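Chromosome partition protein Smc (Pyrococcus yayanosii, PDB 5XEI) probably binds DNA and hydrolyses ATP in chromosome condensation and partitioning, this construct holding its ABC-type ATPase head, a coiled coil and the joint. Local coordinates at residues E138-V143 / R160-E165; R216-K221 / V318-I323; K10-Y15 / S64-A69; K178-L183 / E352-I357. One frame throughout, in Å; residues are numbered along the deposited sequence.

In the fold
From the N terminus, contact 3 closes first: the loop after strand 3-10 pairs with residues 64-69, closing a loop of chain that includes the predicted ATP-binding P-loop. Contact 1 follows in series and closes a short loop, laying helix 156-167 against the turn before strand 142-143 of the head. The chain then leaves along helix 170-246. Contact 4 opens near its start, contact 2 farther out. On the return, 318-323 closes contact 2 before 352-357 closes contact 4, so contact 2 nests inside contact 4 and no contacts cross. Contacts 2 and 4 both join helix 170-246 to helix 321-383 or its entrance, with centres about 53 Å apart.

Contact 1. Residues E138-V143 / R160-E165; sequences EGYNLV and RQLIDE
Tyr140 and Leu162 meet where a type I beta turn, Gly139 to Leu142, leads into strand 142-143 at the margin of the mixed sheet in the ABC-ATPase head; the opposing segment belongs to helix 156-167. Leu162 holds CG anti to its backbone N (chi1 177°), and this sends CD1 out from the helix to Tyr140 CB, 3.4 Å away. The two side chains cross at about a right angle, and the same methyl reaches the root of the ring obliquely, lying 3.8 Å from Tyr140 CG. The far end of the tyrosine goes another way: its hydroxyl hydrogen-bonds that of Tyr446, and the side chain packs on Ile434 and Ile437 of helix 424-440. Glu138 swings CG beside its own backbone N and then bends at chi2 (-112°), bringing the carboxylate along the helix surface. CG passes 4.0 Å from Leu162 CD1. Beyond it the carboxylates of Glu138 and Glu165 come close without a hydrogen bond, their planes 21° apart; two like charges are drawn together here, and their exact spacing is uncertain. On the helix side, Gln161 contributes its CB, 3.6 Å from Glu138 OE1.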
loop_
_atom_site.group_PDB
_atom_site.type_symbol
_atom_site.label_atom_id
_atom_site.label_comp_id
_atom_site.label_asym_id
_atom_site.label_seq_id
_atom_site.Cartn_x
_atom_site.Cartn_y
_atom_site.Cartn_z
ATOM N N GLU A 138 1.939 17.961 10.186
ATOM C CA GLU A 138 0.914 18.952 9.852
ATOM C C GLU A 138 1.268 20.347 10.373
ATOM O O GLU A 138 0.393 21.207 10.501
ATOM C CB GLU A 138 -0.460 18.523 10.378
ATOM C CG GLU A 138 -0.731 17.040 10.167
ATOM C CD GLU A 138 -1.820 16.750 9.151
ATOM O OE1 GLU A 138 -2.193 15.562 9.028
ATOM O OE2 GLU A 138 -2.303 17.695 8.487
ATOM N N GLY A 139 2.540 20.592 10.677
ATOM C CA GLY A 139 2.918 21.849 11.277
ATOM C C GLY A 139 2.287 22.134 12.621
ATOM O O GLY A 139 2.237 23.302 13.020
ATOM N N TYR A 140 1.814 21.105 13.344
ATOM C CA TYR A 140 1.210 21.354 14.659
ATOM C C TYR A 140 2.194 22.021 15.610
ATOM O O TYR A 140 1.787 22.843 16.434
ATOM C CB TYR A 140 0.664 20.056 15.284
ATOM C CG TYR A 140 1.596 19.317 16.265
ATOM C CD1 TYR A 140 2.485 18.349 15.821
ATOM C CD2 TYR A 140 1.556 19.570 17.634
ATOM C CE1 TYR A 140 3.325 17.684 16.703
ATOM C CE2 TYR A 140 2.393 18.903 18.523
ATOM C CZ TYR A 140 3.272 17.969 18.051
ATOM O OH TYR A 140 4.108 17.309 18.922
ATOM N N ASN A 141 3.485 21.691 15.508
ATOM C CA ASN A 141 4.516 22.245 16.380
ATOM C C ASN A 141 5.010 23.624 15.937
ATOM O O ASN A 141 5.815 24.230 16.660
ATOM C CB ASN A 141 5.709 21.282 16.461
ATOM C CG ASN A 141 6.288 20.981 15.094
ATOM O OD1 ASN A 141 5.546 20.935 14.123
ATOM N ND2 ASN A 141 7.604 20.822 15.002
ATOM N N LEU A 142 4.567 24.121 14.772
ATOM C CA LEU A 142 4.818 25.504 14.336
ATOM C C LEU A 142 3.546 26.319 14.532
ATOM O O LEU A 142 2.610 26.231 13.729
ATOM C CB LEU A 142 5.256 25.572 12.878
ATOM C CG LEU A 142 6.268 24.549 12.385
ATOM C CD1 LEU A 142 6.417 24.636 10.883
ATOM C CD2 LEU A 142 7.586 24.787 13.060
ATOM N N VAL A 143 3.534 27.139 15.585
ATOM C CA VAL A 143 2.394 27.989 15.911
ATOM C C VAL A 143 2.728 29.444 15.614
ATOM O O VAL A 143 3.242 30.169 16.473
ATOM C CB VAL A 143 1.976 27.818 17.378
ATOM C CG1 VAL A 143 0.563 28.282 17.562
ATOM C CG2 VAL A 143 2.107 26.398 17.778
ATOM N N ARG A 160 -8.359 14.460 13.039
ATOM C CA ARG A 160 -7.955 13.068 13.249
ATOM C C ARG A 160 -6.610 12.758 12.617
ATOM O O ARG A 160 -5.761 12.105 13.239
ATOM C CB ARG A 160 -9.007 12.122 12.670
ATOM C CG ARG A 160 -8.658 10.636 12.785
ATOM C CD ARG A 160 -9.769 9.782 12.218
ATOM N NE ARG A 160 -9.928 9.952 10.769
ATOM C CZ ARG A 160 -8.955 9.776 9.878
ATOM N NH1 ARG A 160 -7.739 9.391 10.259
ATOM N NH2 ARG A 160 -9.191 9.971 8.584
ATOM N N GLN A 161 -6.418 13.192 11.368
ATOM C CA GLN A 161 -5.263 12.796 10.567
ATOM C C GLN A 161 -3.946 12.997 11.294
ATOM O O GLN A 161 -3.011 12.209 11.124
ATOM C CB GLN A 161 -5.250 13.586 9.269
ATOM C CG GLN A 161 -6.404 13.264 8.370
ATOM C CD GLN A 161 -7.743 13.625 8.971
ATOM O OE1 GLN A 161 -7.812 14.112 10.104
ATOM N NE2 GLN A 161 -8.824 13.333 8.242
ATOM N N LEU A 162 -3.841 14.053 12.094
ATOM C CA LEU A 162 -2.619 14.226 12.858
ATOM C C LEU A 162 -2.468 13.134 13.911
ATOM O O LEU A 162 -1.349 12.685 14.182
ATOM C CB LEU A 162 -2.578 15.611 13.492
ATOM C CG LEU A 162 -1.338 15.777 14.359
ATOM C CD1 LEU A 162 -0.784 17.136 14.192
ATOM C CD2 LEU A 162 -1.693 15.574 15.804
ATOM N N ILE A 163 -3.570 12.692 14.516
ATOM C CA ILE A 163 -3.474 11.557 15.437
ATOM C C ILE A 163 -2.972 10.308 14.709
ATOM O O ILE A 163 -2.172 9.542 15.269
ATOM C CB ILE A 163 -4.816 11.311 16.159
ATOM C CG1 ILE A 163 -5.252 12.569 16.900
ATOM C CG2 ILE A 163 -4.671 10.220 17.209
ATOM C CD1 ILE A 163 -4.246 13.037 17.939
ATOM N N ASP A 164 -3.410 10.083 13.453
ATOM C CA ASP A 164 -2.882 8.953 12.676
ATOM C C ASP A 164 -1.366 8.995 12.597
ATOM O O ASP A 164 -0.679 8.018 12.929
ATOM C CB ASP A 164 -3.438 8.914 11.245
ATOM C CG ASP A 164 -4.959 8.823 11.188
ATOM O OD1 ASP A 164 -5.568 8.301 12.146
ATOM O OD2 ASP A 164 -5.552 9.237 10.159
ATOM N N GLU A 165 -0.835 10.118 12.114
ATOM C CA GLU A 165 0.606 10.341 12.120
ATOM C C GLU A 165 1.234 10.000 13.473
ATOM O O GLU A 165 2.152 9.175 13.556
ATOM C CB GLU A 165 0.876 11.789 11.729
ATOM C CG GLU A 165 0.493 12.095 10.278
ATOM C CD GLU A 165 0.972 13.459 9.812
ATOM O OE1 GLU A 165 0.252 14.112 9.021
ATOM O OE2 GLU A 165 2.064 13.875 10.257
#

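Contact 2. Residues R216-K221 / V318-I323; sequences RYLDLK and VNMKAI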
loop_
_atom_site.group_PDB
_atom_site.type_symbol
_atom_site.label_atom_id
_atom_site.label_comp_id
_atom_site.label_asym_id
_atom_site.label_seq_id
_atom_site.Cartn_x
_atom_site.Cartn_y
_atom_site.Cartn_z
ATOM N N ARG A 216 -16.074 -49.177 -28.505
ATOM C CA ARG A 216 -16.961 -50.195 -29.067
ATOM C C ARG A 216 -16.612 -50.490 -30.513
ATOM O O ARG A 216 -16.707 -51.636 -30.957
ATOM C CB ARG A 216 -18.422 -49.782 -28.936
ATOM C CG ARG A 216 -18.730 -49.058 -27.645
ATOM C CD ARG A 216 -20.145 -48.458 -27.639
ATOM N NE ARG A 216 -20.555 -48.212 -26.273
ATOM C CZ ARG A 216 -21.632 -47.506 -25.960
ATOM N NH1 ARG A 216 -22.390 -46.991 -26.927
ATOM N NH2 ARG A 216 -21.969 -47.313 -24.691
ATOM N N TYR A 217 -16.192 -49.477 -31.260
ATOM C CA TYR A 217 -15.541 -49.748 -32.531
ATOM C C TYR A 217 -14.450 -50.812 -32.361
ATOM O O TYR A 217 -14.321 -51.726 -33.186
ATOM C CB TYR A 217 -14.986 -48.444 -33.113
ATOM C CG TYR A 217 -14.003 -48.683 -34.212
ATOM C CD1 TYR A 217 -14.403 -48.714 -35.531
ATOM C CD2 TYR A 217 -12.662 -48.891 -33.924
ATOM C CE1 TYR A 217 -13.491 -48.937 -36.533
ATOM C CE2 TYR A 217 -11.760 -49.125 -34.900
ATOM C CZ TYR A 217 -12.164 -49.148 -36.204
ATOM O OH TYR A 217 -11.208 -49.381 -37.169
ATOM N N LEU A 218 -13.664 -50.717 -31.288
ATOM C CA LEU A 218 -12.647 -51.729 -31.027
ATOM C C LEU A 218 -13.283 -53.101 -30.864
ATOM O O LEU A 218 -12.924 -54.049 -31.571
ATOM C CB LEU A 218 -11.852 -51.362 -29.778
ATOM C CG LEU A 218 -10.400 -50.942 -29.940
ATOM C CD1 LEU A 218 -10.326 -49.810 -30.946
ATOM C CD2 LEU A 218 -9.828 -50.488 -28.603
ATOM N N ASP A 219 -14.232 -53.223 -29.926
ATOM C CA ASP A 219 -14.913 -54.498 -29.707
ATOM C C ASP A 219 -15.433 -55.092 -31.008
ATOM O O ASP A 219 -15.184 -56.264 -31.313
ATOM C CB ASP A 219 -16.068 -54.316 -28.727
ATOM C CG ASP A 219 -15.614 -54.260 -27.268
ATOM O OD1 ASP A 219 -14.459 -54.660 -26.965
ATOM O OD2 ASP A 219 -16.435 -53.809 -26.415
ATOM N N LEU A 220 -16.183 -54.293 -31.771
ATOM C CA LEU A 220 -16.737 -54.742 -33.041
ATOM C C LEU A 220 -15.637 -55.205 -33.984
ATOM O O LEU A 220 -15.775 -56.225 -34.661
ATOM C CB LEU A 220 -17.539 -53.609 -33.683
ATOM C CG LEU A 220 -19.035 -53.523 -33.386
ATOM C CD1 LEU A 220 -19.664 -52.270 -33.984
ATOM C CD2 LEU A 220 -19.720 -54.768 -33.902
ATOM N N LYS A 221 -14.547 -54.448 -34.051
ATOM C CA LYS A 221 -13.398 -54.831 -34.864
ATOM C C LYS A 221 -12.926 -56.234 -34.512
ATOM O O LYS A 221 -12.650 -57.050 -35.400
ATOM C CB LYS A 221 -12.284 -53.802 -34.652
ATOM C CG LYS A 221 -11.478 -53.442 -35.844
ATOM C CD LYS A 221 -12.259 -52.634 -36.874
ATOM C CE LYS A 221 -11.418 -52.478 -38.143
ATOM N NZ LYS A 221 -12.252 -52.442 -39.391
ATOM N N VAL A 318 -14.768 -42.558 -36.224
ATOM C CA VAL A 318 -14.333 -42.615 -34.838
ATOM C C VAL A 318 -12.917 -42.068 -34.755
ATOM O O VAL A 318 -12.151 -42.104 -35.715
ATOM C CB VAL A 318 -14.405 -44.033 -34.237
ATOM C CG1 VAL A 318 -15.729 -44.704 -34.602
ATOM C CG2 VAL A 318 -13.201 -44.867 -34.656
ATOM N N ASN A 319 -12.579 -41.542 -33.586
ATOM C CA ASN A 319 -11.300 -40.879 -33.348
ATOM C C ASN A 319 -10.569 -41.695 -32.290
ATOM O O ASN A 319 -10.905 -41.633 -31.107
ATOM C CB ASN A 319 -11.527 -39.430 -32.911
ATOM C CG ASN A 319 -10.292 -38.790 -32.282
ATOM O OD1 ASN A 319 -9.148 -39.155 -32.582
ATOM N ND2 ASN A 319 -10.522 -37.807 -31.414
ATOM N N MET A 320 -9.577 -42.475 -32.691
ATOM C CA MET A 320 -8.994 -43.362 -31.701
ATOM C C MET A 320 -8.020 -42.657 -30.775
ATOM O O MET A 320 -7.723 -43.189 -29.693
ATOM C CB MET A 320 -8.319 -44.547 -32.376
ATOM C CG MET A 320 -9.225 -45.265 -33.346
ATOM S SD MET A 320 -9.090 -47.020 -32.983
ATOM C CE MET A 320 -9.947 -47.021 -31.410
ATOM N N LYS A 321 -7.534 -41.472 -31.161
ATOM C CA LYS A 321 -6.764 -40.669 -30.220
ATOM C C LYS A 321 -7.553 -40.424 -28.938
ATOM O O LYS A 321 -6.963 -40.248 -27.866
ATOM C CB LYS A 321 -6.370 -39.338 -30.855
ATOM C CG LYS A 321 -5.985 -39.436 -32.308
ATOM C CD LYS A 321 -4.479 -39.608 -32.473
ATOM C CE LYS A 321 -4.105 -40.196 -33.854
ATOM N NZ LYS A 321 -2.767 -40.903 -33.852
ATOM N N ALA A 322 -8.887 -40.443 -29.033
ATOM C CA ALA A 322 -9.742 -40.136 -27.893
ATOM C C ALA A 322 -9.433 -41.009 -26.681
ATOM O O ALA A 322 -9.480 -40.529 -25.546
ATOM C CB ALA A 322 -11.213 -40.284 -28.282
ATOM N N ILE A 323 -9.138 -42.293 -26.886
ATOM C CA ILE A 323 -8.880 -43.154 -25.740
ATOM C C ILE A 323 -7.691 -42.635 -24.950
ATOM O O ILE A 323 -7.711 -42.609 -23.711
ATOM C CB ILE A 323 -8.672 -44.609 -26.189
ATOM C CG1 ILE A 323 -9.973 -45.178 -26.745
ATOM C CG2 ILE A 323 -8.130 -45.458 -25.042
ATOM C CD1 ILE A 323 -9.754 -46.355 -27.694
#
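Val318 lays its CG2 methyl over one face of the Tyr217 ring, a CH-pi contact in which that carbon sits 4.1 Å from the ring centroid and only 17° off the normal. Tyr217 belongs to helix 170-246, and its chi1 of 165° swings the ring away from the backbone N, across the valine side chain at about a right angle. The other valine methyl, CG1, lies 4.1 Å from Tyr217 CB. Next comes Asn319, whose OD1 makes a weak capping bond to Lys321 N where the chain turns into helix 321-383, while its ND2 hydrogen-bonds Glu210 OE1 on the long helix. Met320 bends at both chi2 and chi3 and brings its sulfur obliquely to the tyrosine, a Met-aromatic contact with SD 5.0 Å from the Tyr217 ring centroid and 3.9 Å from Tyr217 CE2. Its terminal methyl also approaches Leu218, but the modelled closeness there is doubtful. Three residues on, Ile323 CD1 meets Leu218 CD2 at 4.2 Å, and the isoleucine also touches Ala214 and Leu215. The break between helix 298-315 and helix 321-383 is consistent with the joint in the coiled coil. With no hydrogen bond across the two segments, their join depends on shape and apolar burial, and the Asn319-Glu210 bond supplies a directional polar tie beside it.

Contact 3. Residues K10-Y15 / S64-A69; sequences KGFKSY and SDLIFA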
loop_
_atom_site.group_PDB
_atom_site.type_symbol
_atom_site.label_atom_id
_atom_site.label_comp_id
_atom_site.label_asym_id
_atom_site.label_seq_id
_atom_site.Cartn_x
_atom_site.Cartn_y
_atom_site.Cartn_z
ATOM N N LYS A 10 20.295 35.524 5.451
ATOM C CA LYS A 10 20.967 36.528 4.635
ATOM C C LYS A 10 19.996 37.036 3.579
ATOM O O LYS A 10 19.517 36.261 2.749
ATOM C CB LYS A 10 22.244 35.980 3.999
ATOM C CG LYS A 10 23.048 37.049 3.274
ATOM C CD LYS A 10 24.557 36.808 3.355
ATOM C CE LYS A 10 25.153 36.423 2.000
ATOM N NZ LYS A 10 26.542 35.879 2.128
ATOM N N GLY A 11 19.680 38.328 3.642
ATOM C CA GLY A 11 18.758 38.940 2.711
ATOM C C GLY A 11 17.299 38.649 2.941
ATOM O O GLY A 11 16.514 38.750 1.998
ATOM N N PHE A 12 16.901 38.327 4.168
ATOM C CA PHE A 12 15.565 37.816 4.471
ATOM C C PHE A 12 14.760 38.885 5.203
ATOM O O PHE A 12 15.148 39.327 6.295
ATOM C CB PHE A 12 15.644 36.539 5.315
ATOM C CG PHE A 12 14.325 35.853 5.507
ATOM C CD1 PHE A 12 13.819 35.001 4.523
ATOM C CD2 PHE A 12 13.580 36.053 6.667
ATOM C CE1 PHE A 12 12.593 34.376 4.700
ATOM C CE2 PHE A 12 12.339 35.425 6.856
ATOM C CZ PHE A 12 11.848 34.595 5.884
ATOM N N LYS A 13 13.636 39.282 4.604
ATOM C CA LYS A 13 12.733 40.251 5.202
ATOM C C LYS A 13 13.496 41.388 5.876
ATOM O O LYS A 13 14.445 41.917 5.296
ATOM C CB LYS A 13 11.811 39.546 6.174
ATOM C CG LYS A 13 11.034 38.434 5.523
ATOM C CD LYS A 13 9.759 38.102 6.299
ATOM C CE LYS A 13 8.535 38.786 5.738
ATOM N NZ LYS A 13 7.310 38.328 6.450
ATOM N N SER A 14 13.138 41.741 7.106
ATOM C CA SER A 14 13.744 42.878 7.796
ATOM C C SER A 14 15.221 42.680 8.170
ATOM O O SER A 14 15.811 43.534 8.848
ATOM C CB SER A 14 12.937 43.183 9.056
ATOM O OG SER A 14 12.909 42.058 9.921
ATOM N N TYR A 15 15.924 41.620 7.821
ATOM C CA TYR A 15 17.322 41.480 8.192
ATOM C C TYR A 15 18.171 41.902 6.996
ATOM O O TYR A 15 17.757 41.747 5.842
ATOM C CB TYR A 15 17.602 40.039 8.658
ATOM C CG TYR A 15 16.775 39.694 9.887
ATOM C CD1 TYR A 15 15.403 39.510 9.788
ATOM C CD2 TYR A 15 17.347 39.600 11.149
ATOM C CE1 TYR A 15 14.618 39.227 10.900
ATOM C CE2 TYR A 15 16.558 39.314 12.283
ATOM C CZ TYR A 15 15.192 39.129 12.137
ATOM O OH TYR A 15 14.372 38.862 13.216
ATOM N N SER A 64 8.229 36.542 -3.748
ATOM C CA SER A 64 9.471 37.283 -3.913
ATOM C C SER A 64 9.667 38.367 -2.851
ATOM O O SER A 64 10.808 38.787 -2.631
ATOM C CB SER A 64 9.531 37.887 -5.316
ATOM O OG SER A 64 8.222 38.119 -5.824
ATOM N N ASP A 65 8.609 38.827 -2.179
ATOM C CA ASP A 65 8.759 39.824 -1.106
ATOM C C ASP A 65 9.032 39.196 0.247
ATOM O O ASP A 65 8.527 39.665 1.276
ATOM C CB ASP A 65 7.535 40.724 -1.020
ATOM C CG ASP A 65 7.204 41.389 -2.337
ATOM O OD1 ASP A 65 8.099 41.516 -3.203
ATOM O OD2 ASP A 65 6.040 41.807 -2.499
ATOM N N LEU A 66 9.770 38.094 0.254
ATOM C CA LEU A 66 10.551 37.667 1.399
ATOM C C LEU A 66 11.971 38.197 1.316
ATOM O O LEU A 66 12.805 37.854 2.165
ATOM C CB LEU A 66 10.589 36.137 1.479
ATOM C CG LEU A 66 9.254 35.422 1.600
ATOM C CD1 LEU A 66 9.410 34.013 1.206
ATOM C CD2 LEU A 66 8.824 35.485 3.024
ATOM N N ILE A 67 12.275 38.986 0.292
ATOM C CA ILE A 67 13.634 39.447 0.038
ATOM C C ILE A 67 13.773 40.892 0.511
ATOM O O ILE A 67 12.914 41.744 0.225
ATOM C CB ILE A 67 14.000 39.296 -1.445
ATOM C CG1 ILE A 67 13.618 37.894 -1.922
ATOM C CG2 ILE A 67 15.488 39.496 -1.629
ATOM C CD1 ILE A 67 13.686 37.698 -3.398
ATOM N N PHE A 68 14.828 41.146 1.286
ATOM C CA PHE A 68 15.165 42.481 1.749
ATOM C C PHE A 68 15.002 43.495 0.626
ATOM O O PHE A 68 15.724 43.455 -0.378
ATOM C CB PHE A 68 16.596 42.499 2.285
ATOM C CG PHE A 68 16.971 43.775 2.965
ATOM C CD1 PHE A 68 16.267 44.208 4.078
ATOM C CD2 PHE A 68 18.044 44.534 2.504
ATOM C CE1 PHE A 68 16.611 45.385 4.737
ATOM C CE2 PHE A 68 18.407 45.703 3.146
ATOM C CZ PHE A 68 17.684 46.137 4.271
ATOM N N ALA A 69 14.016 44.373 0.771
ATOM C CA ALA A 69 13.748 45.413 -0.206
ATOM C C ALA A 69 14.658 46.629 -0.035
ATOM O O ALA A 69 14.499 47.608 -0.763
ATOM C CB ALA A 69 12.279 45.824 -0.111
#
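Phe12 and Ile67 form a single antiparallel beta bridge between two loops of the ATPase head, one following strand 3-10 and the other preceding strand 80-87. They are a non-hydrogen-bonded pair, flanked by two nearly straight bonds: Phe68 N to Gly11 O at 3.0 Å and Lys13 N to Leu66 O at 2.9 Å. Starting at the bridged Phe12, the first loop reverses in a type II' turn, with Tyr15 N bonded to Phe12 O. The turn presents two carbonyls to the Phe68 ring: Lys13 O lies near the ring plane at its edge, 3.2 Å from Phe68 CD1, and Tyr15 O comes in obliquely at 3.4 Å from the same carbon. Phe12 runs side by side with Leu66, Phe12 CE1 meeting Leu66 CB at 4.2 Å, and its side chain also touches Ala45 of helix 41-49. The turn also faces the P-loop: Ser14 OG hydrogen-bonds Asn41 ND2 and Tyr15 OH hydrogen-bonds Gly38 O, both residues being predicted to bind ATP, while Lys13 NZ makes a salt bridge to Asp44 OD2 and a hydrogen bond to Met58 O. Backbone groups thus make the hydrogen bonds between the loops, leaving the polar ends of Lys13, Ser14 and Tyr15 to engage the P-loop and its surroundings.

Contact 4. Residues K178-L183 / E352-I357; sequences KALEEL and EFINEI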
loop_
_atom_site.group_PDB
_atom_site.type_symbol
_atom_site.label_atom_id
_atom_site.label_comp_id
_atom_site.label_asym_id
_atom_site.label_seq_id
_atom_site.Cartn_x
_atom_site.Cartn_y
_atom_site.Cartn_z
ATOM N N LYS A 178 0.473 -4.543 0.875
ATOM C CA LYS A 178 1.012 -5.715 0.187
ATOM C C LYS A 178 0.111 -6.930 0.388
ATOM O O LYS A 178 0.021 -7.789 -0.493
ATOM C CB LYS A 178 2.447 -6.020 0.633
ATOM C CG LYS A 178 2.997 -7.344 0.051
ATOM C CD LYS A 178 4.534 -7.507 0.152
ATOM C CE LYS A 178 5.213 -7.499 -1.243
ATOM N NZ LYS A 178 6.677 -7.834 -1.224
ATOM N N ALA A 179 -0.582 -7.010 1.518
ATOM C CA ALA A 179 -1.558 -8.076 1.683
ATOM C C ALA A 179 -2.678 -7.944 0.665
ATOM O O ALA A 179 -3.149 -8.944 0.115
ATOM C CB ALA A 179 -2.122 -8.064 3.103
ATOM N N LEU A 180 -3.127 -6.717 0.409
ATOM C CA LEU A 180 -4.189 -6.535 -0.568
ATOM C C LEU A 180 -3.672 -6.742 -1.987
ATOM O O LEU A 180 -4.431 -7.149 -2.870
ATOM C CB LEU A 180 -4.825 -5.155 -0.418
ATOM C CG LEU A 180 -5.866 -4.922 0.678
ATOM C CD1 LEU A 180 -6.168 -3.459 0.787
ATOM C CD2 LEU A 180 -7.141 -5.649 0.406
ATOM N N GLU A 181 -2.393 -6.469 -2.229
ATOM C CA GLU A 181 -1.822 -6.830 -3.518
ATOM C C GLU A 181 -1.925 -8.337 -3.723
ATOM O O GLU A 181 -2.519 -8.805 -4.700
ATOM C CB GLU A 181 -0.374 -6.329 -3.610
ATOM C CG GLU A 181 0.584 -7.213 -4.406
ATOM C CD GLU A 181 0.372 -7.157 -5.923
ATOM O OE1 GLU A 181 -0.297 -6.211 -6.408
ATOM O OE2 GLU A 181 0.887 -8.067 -6.629
ATOM N N GLU A 182 -1.433 -9.113 -2.763
ATOM C CA GLU A 182 -1.464 -10.563 -2.907
ATOM C C GLU A 182 -2.885 -11.092 -2.973
ATOM O O GLU A 182 -3.156 -12.046 -3.706
ATOM C CB GLU A 182 -0.687 -11.202 -1.768
ATOM C CG GLU A 182 0.779 -10.800 -1.843
ATOM C CD GLU A 182 1.541 -11.074 -0.568
ATOM O OE1 GLU A 182 2.764 -10.810 -0.545
ATOM O OE2 GLU A 182 0.922 -11.547 0.411
ATOM N N LEU A 183 -3.820 -10.489 -2.237
ATOM C CA LEU A 183 -5.203 -10.947 -2.345
ATOM C C LEU A 183 -5.726 -10.737 -3.759
ATOM O O LEU A 183 -6.403 -11.612 -4.315
ATOM C CB LEU A 183 -6.101 -10.225 -1.339
ATOM C CG LEU A 183 -7.605 -10.447 -1.544
ATOM C CD1 LEU A 183 -7.913 -11.934 -1.530
ATOM C CD2 LEU A 183 -8.493 -9.694 -0.544
ATOM N N GLU A 352 -7.885 -13.444 6.405
ATOM C CA GLU A 352 -7.732 -13.432 7.849
ATOM C C GLU A 352 -6.601 -12.512 8.271
ATOM O O GLU A 352 -6.748 -11.731 9.216
ATOM C CB GLU A 352 -7.504 -14.855 8.349
ATOM C CG GLU A 352 -8.725 -15.758 8.126
ATOM C CD GLU A 352 -8.560 -17.167 8.678
ATOM O OE1 GLU A 352 -7.452 -17.746 8.575
ATOM O OE2 GLU A 352 -9.559 -17.703 9.204
ATOM N N PHE A 353 -5.482 -12.566 7.556
ATOM C CA PHE A 353 -4.339 -11.710 7.851
ATOM C C PHE A 353 -4.697 -10.232 7.702
ATOM O O PHE A 353 -4.374 -9.409 8.569
ATOM C CB PHE A 353 -3.187 -12.102 6.924
ATOM C CG PHE A 353 -1.922 -11.322 7.126
ATOM C CD1 PHE A 353 -1.017 -11.682 8.110
ATOM C CD2 PHE A 353 -1.620 -10.242 6.305
ATOM C CE1 PHE A 353 0.160 -10.965 8.287
ATOM C CE2 PHE A 353 -0.450 -9.516 6.479
ATOM C CZ PHE A 353 0.444 -9.879 7.471
ATOM N N ILE A 354 -5.369 -9.873 6.603
ATOM C CA ILE A 354 -5.775 -8.485 6.408
ATOM C C ILE A 354 -6.688 -8.024 7.532
ATOM O O ILE A 354 -6.673 -6.847 7.921
ATOM C CB ILE A 354 -6.454 -8.313 5.036
ATOM C CG1 ILE A 354 -5.537 -8.786 3.919
ATOM C CG2 ILE A 354 -6.787 -6.867 4.791
ATOM C CD1 ILE A 354 -5.977 -8.316 2.551
ATOM N N ASN A 355 -7.493 -8.926 8.077
ATOM C CA ASN A 355 -8.301 -8.543 9.223
ATOM C C ASN A 355 -7.464 -8.402 10.484
ATOM O O ASN A 355 -7.772 -7.567 11.332
ATOM C CB ASN A 355 -9.419 -9.548 9.423
ATOM C CG ASN A 355 -10.410 -9.495 8.310
ATOM O OD1 ASN A 355 -10.780 -10.515 7.744
ATOM N ND2 ASN A 355 -10.815 -8.289 7.948
ATOM N N GLU A 356 -6.406 -9.194 10.625
ATOM C CA GLU A 356 -5.510 -8.999 11.753
ATOM C C GLU A 356 -4.857 -7.630 11.701
ATOM O O GLU A 356 -4.717 -6.959 12.732
ATOM C CB GLU A 356 -4.453 -10.092 11.779
ATOM C CG GLU A 356 -4.935 -11.319 12.506
ATOM C CD GLU A 356 -5.393 -10.982 13.922
ATOM O OE1 GLU A 356 -6.505 -11.423 14.304
ATOM O OE2 GLU A 356 -4.645 -10.271 14.647
ATOM N N ILE A 357 -4.470 -7.188 10.501
ATOM C CA ILE A 357 -3.792 -5.906 10.376
ATOM C C ILE A 357 -4.711 -4.768 10.807
ATOM O O ILE A 357 -4.336 -3.924 11.633
ATOM C CB ILE A 357 -3.281 -5.712 8.942
ATOM C CG1 ILE A 357 -2.069 -6.604 8.696
ATOM C CG2 ILE A 357 -2.873 -4.280 8.733
ATOM C CD1 ILE A 357 -0.800 -6.085 9.334
#
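Ile354 places CG1 anti to its carbonyl carbon (chi1 -56°) and runs on extended to CD1, reaching across to three residues of the opposing helix. Its CG1 touches Ala179 CB at 3.6 Å. The terminal CD1 goes farther, to 3.6 Å from Leu180 CD2, the leucine and isoleucine crossing at about a right angle; Leu183 CD2 lies beside the same methyl at 4.2 Å. Phe353 turns the edge of its ring to the alanine, so that Ala179 CB lies in the ring plane, 3.9 Å from Phe353 CD2. The small alanine thus admits both an aliphatic branch and a ring edge. The segment axes run nearly antiparallel at 161° and come within 10.0 Å, as fits a coiled-coil arm. Along helix 170-246 and helix 321-383 the interface continues both ways: Leu183 packs on Lys347 and Ile350, and Ile357 on Lys175 and Lys176.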